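Local structure of BIFUNCTIONAL PROTEIN Proline utilization A (PutA) (Corynebacterium freiburgense, 5UX5) at residues R989-L1001 / V1044-L1056. The protein probably catalyses both steps of proline oxidation to glutamate, joining an FAD-dependent proline dehydrogenase to an NAD-dependent aldehyde dehydrogenase in one chain. Residues are numbered along the deposited sequence; the frame is centred on the assembly and turned at random.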
# COMPACT_ATOMS: atom_id res chain seq x y z
N ARG A 989 -40.56 18.43 2.35
CA ARG A 989 -39.63 17.70 1.51
C ARG A 989 -38.40 17.27 2.31
O ARG A 989 -37.85 16.19 2.06
CB ARG A 989 -39.20 18.54 0.31
CG ARG A 989 -38.55 17.71 -0.77
CD ARG A 989 -37.03 17.50 -0.54
NE ARG A 989 -36.49 16.59 -1.54
CZ ARG A 989 -36.45 15.27 -1.39
NH1 ARG A 989 -36.89 14.70 -0.28
NH2 ARG A 989 -35.98 14.52 -2.35
N LEU A 990 -37.92 18.13 3.23
CA LEU A 990 -36.82 17.74 4.10
C LEU A 990 -37.25 16.72 5.16
O LEU A 990 -36.43 15.92 5.61
CB LEU A 990 -36.20 18.98 4.76
CG LEU A 990 -35.54 20.10 3.92
CD1 LEU A 990 -34.78 21.03 4.79
CD2 LEU A 990 -34.64 19.57 2.85
N LYS A 991 -38.52 16.72 5.58
CA LYS A 991 -38.95 15.71 6.55
C LYS A 991 -39.00 14.33 5.90
O LYS A 991 -38.64 13.33 6.54
CB LYS A 991 -40.31 16.11 7.16
N LEU A 992 -39.43 14.26 4.64
CA LEU A 992 -39.35 13.04 3.84
C LEU A 992 -37.93 12.47 3.81
O LEU A 992 -37.73 11.27 3.98
CB LEU A 992 -39.82 13.30 2.41
CG LEU A 992 -41.30 13.16 2.05
CD1 LEU A 992 -41.52 13.63 0.62
CD2 LEU A 992 -41.67 11.70 2.21
N ALA A 993 -36.96 13.31 3.47
CA ALA A 993 -35.56 12.89 3.47
C ALA A 993 -35.12 12.45 4.86
O ALA A 993 -34.42 11.44 5.01
CB ALA A 993 -34.66 14.02 2.98
N ALA A 994 -35.50 13.19 5.90
CA ALA A 994 -35.02 12.87 7.24
C ALA A 994 -35.65 11.60 7.78
O ALA A 994 -35.03 10.91 8.60
CB ALA A 994 -35.27 14.04 8.20
N LEU A 995 -36.89 11.32 7.39
CA LEU A 995 -37.54 10.09 7.83
C LEU A 995 -36.80 8.87 7.31
O LEU A 995 -36.80 7.82 7.96
CB LEU A 995 -38.99 10.09 7.36
CG LEU A 995 -39.90 8.92 7.73
CD1 LEU A 995 -39.96 8.75 9.21
CD2 LEU A 995 -41.32 9.18 7.18
N ARG A 996 -36.14 9.01 6.16
CA ARG A 996 -35.48 7.90 5.49
C ARG A 996 -34.05 7.71 5.97
O ARG A 996 -33.56 6.57 6.00
CB ARG A 996 -35.51 8.13 3.97
CG ARG A 996 -34.74 7.12 3.15
CD ARG A 996 -34.88 7.35 1.66
NE ARG A 996 -36.27 7.35 1.20
CZ ARG A 996 -36.93 6.25 0.80
NH1 ARG A 996 -36.33 5.07 0.83
NH2 ARG A 996 -38.19 6.34 0.39
N THR A 997 -33.35 8.79 6.31
CA THR A 997 -31.97 8.68 6.76
C THR A 997 -31.85 8.65 8.28
O THR A 997 -30.80 8.23 8.79
CB THR A 997 -31.11 9.81 6.20
OG1 THR A 997 -31.62 11.07 6.65
CG2 THR A 997 -31.14 9.77 4.71
N GLY A 998 -32.90 9.04 8.99
CA GLY A 998 -32.84 9.18 10.44
C GLY A 998 -32.30 10.50 10.95
O GLY A 998 -32.14 10.65 12.16
N THR A 999 -32.00 11.45 10.07
CA THR A 999 -31.46 12.74 10.48
C THR A 999 -32.48 13.52 11.30
O THR A 999 -33.69 13.35 11.15
CB THR A 999 -31.08 13.55 9.24
OG1 THR A 999 -30.13 12.83 8.46
CG2 THR A 999 -30.50 14.87 9.62
N GLU A 1000 -31.97 14.33 12.21
CA GLU A 1000 -32.76 15.25 13.01
C GLU A 1000 -32.71 16.60 12.32
O GLU A 1000 -31.63 17.04 11.92
CB GLU A 1000 -32.21 15.34 14.43
CG GLU A 1000 -32.96 16.27 15.35
CD GLU A 1000 -32.18 16.63 16.62
OE1 GLU A 1000 -32.83 17.13 17.56
OE2 GLU A 1000 -30.95 16.41 16.69
N LEU A 1001 -33.87 17.21 12.10
CA LEU A 1001 -33.97 18.57 11.60
C LEU A 1001 -34.06 19.53 12.78
O LEU A 1001 -34.81 19.28 13.73
CB LEU A 1001 -35.19 18.72 10.70
CG LEU A 1001 -35.17 17.75 9.54
CD1 LEU A 1001 -36.43 17.86 8.73
CD2 LEU A 1001 -34.01 18.11 8.71
N VAL A 1044 -34.39 23.59 -3.24
CA VAL A 1044 -34.69 22.25 -2.77
C VAL A 1044 -35.12 21.40 -3.95
O VAL A 1044 -36.10 21.73 -4.64
CB VAL A 1044 -35.77 22.28 -1.68
CG1 VAL A 1044 -36.03 20.90 -1.18
CG2 VAL A 1044 -35.31 23.16 -0.54
N LEU A 1045 -34.42 20.30 -4.19
CA LEU A 1045 -34.68 19.47 -5.36
C LEU A 1045 -35.62 18.32 -5.02
O LEU A 1045 -35.50 17.69 -3.96
CB LEU A 1045 -33.41 18.89 -5.95
CG LEU A 1045 -32.42 19.95 -6.38
CD1 LEU A 1045 -31.25 19.29 -7.13
CD2 LEU A 1045 -33.08 21.02 -7.19
N ALA A 1046 -36.55 18.07 -5.93
CA ALA A 1046 -37.36 16.87 -5.83
C ALA A 1046 -36.48 15.64 -5.98
O ALA A 1046 -36.71 14.64 -5.31
CB ALA A 1046 -38.46 16.90 -6.89
N ASP A 1047 -35.48 15.71 -6.86
CA ASP A 1047 -34.63 14.56 -7.17
C ASP A 1047 -33.77 14.22 -5.96
O ASP A 1047 -32.74 14.85 -5.74
CB ASP A 1047 -33.74 14.83 -8.38
CG ASP A 1047 -33.23 13.51 -9.03
OD1 ASP A 1047 -33.46 12.42 -8.46
OD2 ASP A 1047 -32.58 13.56 -10.09
N GLY A 1048 -34.14 13.15 -5.25
CA GLY A 1048 -33.34 12.71 -4.12
C GLY A 1048 -31.94 12.26 -4.49
O GLY A 1048 -31.04 12.31 -3.64
N ARG A 1049 -31.74 11.83 -5.75
CA ARG A 1049 -30.39 11.50 -6.19
C ARG A 1049 -29.44 12.66 -5.94
O ARG A 1049 -28.26 12.43 -5.70
CB ARG A 1049 -30.37 11.12 -7.67
CG ARG A 1049 -29.03 10.63 -8.16
CD ARG A 1049 -28.51 9.48 -7.28
NE ARG A 1049 -27.18 8.99 -7.67
CZ ARG A 1049 -26.03 9.52 -7.25
NH1 ARG A 1049 -26.01 10.56 -6.43
NH2 ARG A 1049 -24.86 9.01 -7.64
N ARG A 1050 -29.95 13.89 -5.95
CA ARG A 1050 -29.17 15.06 -5.57
C ARG A 1050 -29.44 15.51 -4.14
O ARG A 1050 -28.50 15.65 -3.36
CB ARG A 1050 -29.44 16.22 -6.51
CG ARG A 1050 -29.12 15.99 -7.97
CD ARG A 1050 -27.73 15.50 -8.19
NE ARG A 1050 -26.79 16.23 -7.37
CZ ARG A 1050 -25.53 15.84 -7.18
NH1 ARG A 1050 -25.08 14.73 -7.78
NH2 ARG A 1050 -24.73 16.55 -6.39
N GLU A 1051 -30.71 15.67 -3.75
CA GLU A 1051 -31.02 16.29 -2.47
C GLU A 1051 -30.59 15.42 -1.30
O GLU A 1051 -30.16 15.95 -0.27
CB GLU A 1051 -32.51 16.58 -2.36
CG GLU A 1051 -32.94 17.40 -1.15
CD GLU A 1051 -32.30 18.79 -1.08
OE1 GLU A 1051 -31.76 19.13 -0.01
OE2 GLU A 1051 -32.39 19.56 -2.08
N LEU A 1052 -30.68 14.09 -1.43
CA LEU A 1052 -30.34 13.23 -0.31
C LEU A 1052 -28.85 13.28 0.06
O LEU A 1052 -28.48 12.86 1.16
CB LEU A 1052 -30.78 11.78 -0.57
CG LEU A 1052 -32.31 11.52 -0.53
CD1 LEU A 1052 -32.72 10.14 -1.01
CD2 LEU A 1052 -32.87 11.72 0.85
N LEU A 1053 -27.98 13.83 -0.81
CA LEU A 1053 -26.57 13.92 -0.44
C LEU A 1053 -26.41 14.82 0.78
O LEU A 1053 -25.52 14.60 1.61
CB LEU A 1053 -25.71 14.40 -1.62
CG LEU A 1053 -25.55 13.41 -2.80
CD1 LEU A 1053 -24.85 14.00 -4.01
CD2 LEU A 1053 -24.85 12.16 -2.43
N HIS A 1054 -27.30 15.81 0.93
CA HIS A 1054 -27.28 16.70 2.08
C HIS A 1054 -27.59 15.99 3.38
O HIS A 1054 -27.32 16.55 4.46
CB HIS A 1054 -28.28 17.84 1.86
CG HIS A 1054 -28.03 18.62 0.61
ND1 HIS A 1054 -29.04 18.99 -0.25
CD2 HIS A 1054 -26.88 19.11 0.08
CE1 HIS A 1054 -28.52 19.66 -1.27
NE2 HIS A 1054 -27.22 19.75 -1.09
N PHE A 1055 -28.11 14.76 3.31
CA PHE A 1055 -28.49 14.02 4.51
C PHE A 1055 -27.55 12.87 4.81
O PHE A 1055 -27.83 12.08 5.73
CB PHE A 1055 -29.92 13.52 4.36
CG PHE A 1055 -30.93 14.63 4.33
CD1 PHE A 1055 -31.10 15.41 3.19
CD2 PHE A 1055 -31.71 14.91 5.43
CE1 PHE A 1055 -32.01 16.45 3.16
CE2 PHE A 1055 -32.64 15.94 5.40
CZ PHE A 1055 -32.79 16.71 4.27
N LEU A 1056 -26.43 12.75 4.09
CA LEU A 1056 -25.55 11.58 4.12
C LEU A 1056 -24.08 11.98 4.15
O LEU A 1056 -23.64 12.97 3.55
CB LEU A 1056 -25.80 10.67 2.91
CG LEU A 1056 -27.21 10.10 2.76
CD1 LEU A 1056 -27.40 9.58 1.36
CD2 LEU A 1056 -27.48 9.00 3.78
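Phe1055 lies flat against Ala993, a worked example of how a methyl side chain lets the face of an aromatic ring lie close to a helix. The methyl CB of Ala993 stands over the ring centre in a CH-pi contact, 3.5 Å from the Phe1055 centroid and 11° off the ring normal. The side chains of Leu990 and Phe1055 cross at about a right angle, and CD2 of Leu990 comes to the ring edge, 3.7 Å from Phe1055 CZ. On the same alanine, Leu1052 rests its CD2 branch 3.6 Å from Ala993 CB. This is the tight part, with Leu977 of strand 965-980 also touching the Phe1055 side chain.

Toward Arg996 the packing thins: its CD comes no nearer than 4.4 Å to Leu1052 CD1, while its guanidinium makes a salt bridge to Glu946 and a cation-pi contact with Tyr929. Near the helix end, Thr997 meets Leu1056 by methyl groups, CG2 to CD2 at 3.9 Å, and Gly998, just past the helix, takes positive phi and is exposed.

At the other end Arg989 is polar and buried. With CG anti to the backbone N (chi1 -165°) and a bend at chi2, its chain slides past Val1044 and carries NE to Leu1045 O, a nearly straight bond of 2.8 Å lying in the guanidinium plane. NH2 adds a weak bond to Ala1046 O and a salt bridge to Asp945 of helix 936-953. Glu1051 lays CG over a guanidinium face, but its carboxylate serves Leu1045 N, His1054 and Arg1017.

Helix 984-997 thus meets helix 1048-1051, the 3-10 turn 1052-1055 and the loop before them through an apolar centre and an arginine that donates to backbone carbonyls, its charge probably balanced in part by Asp945.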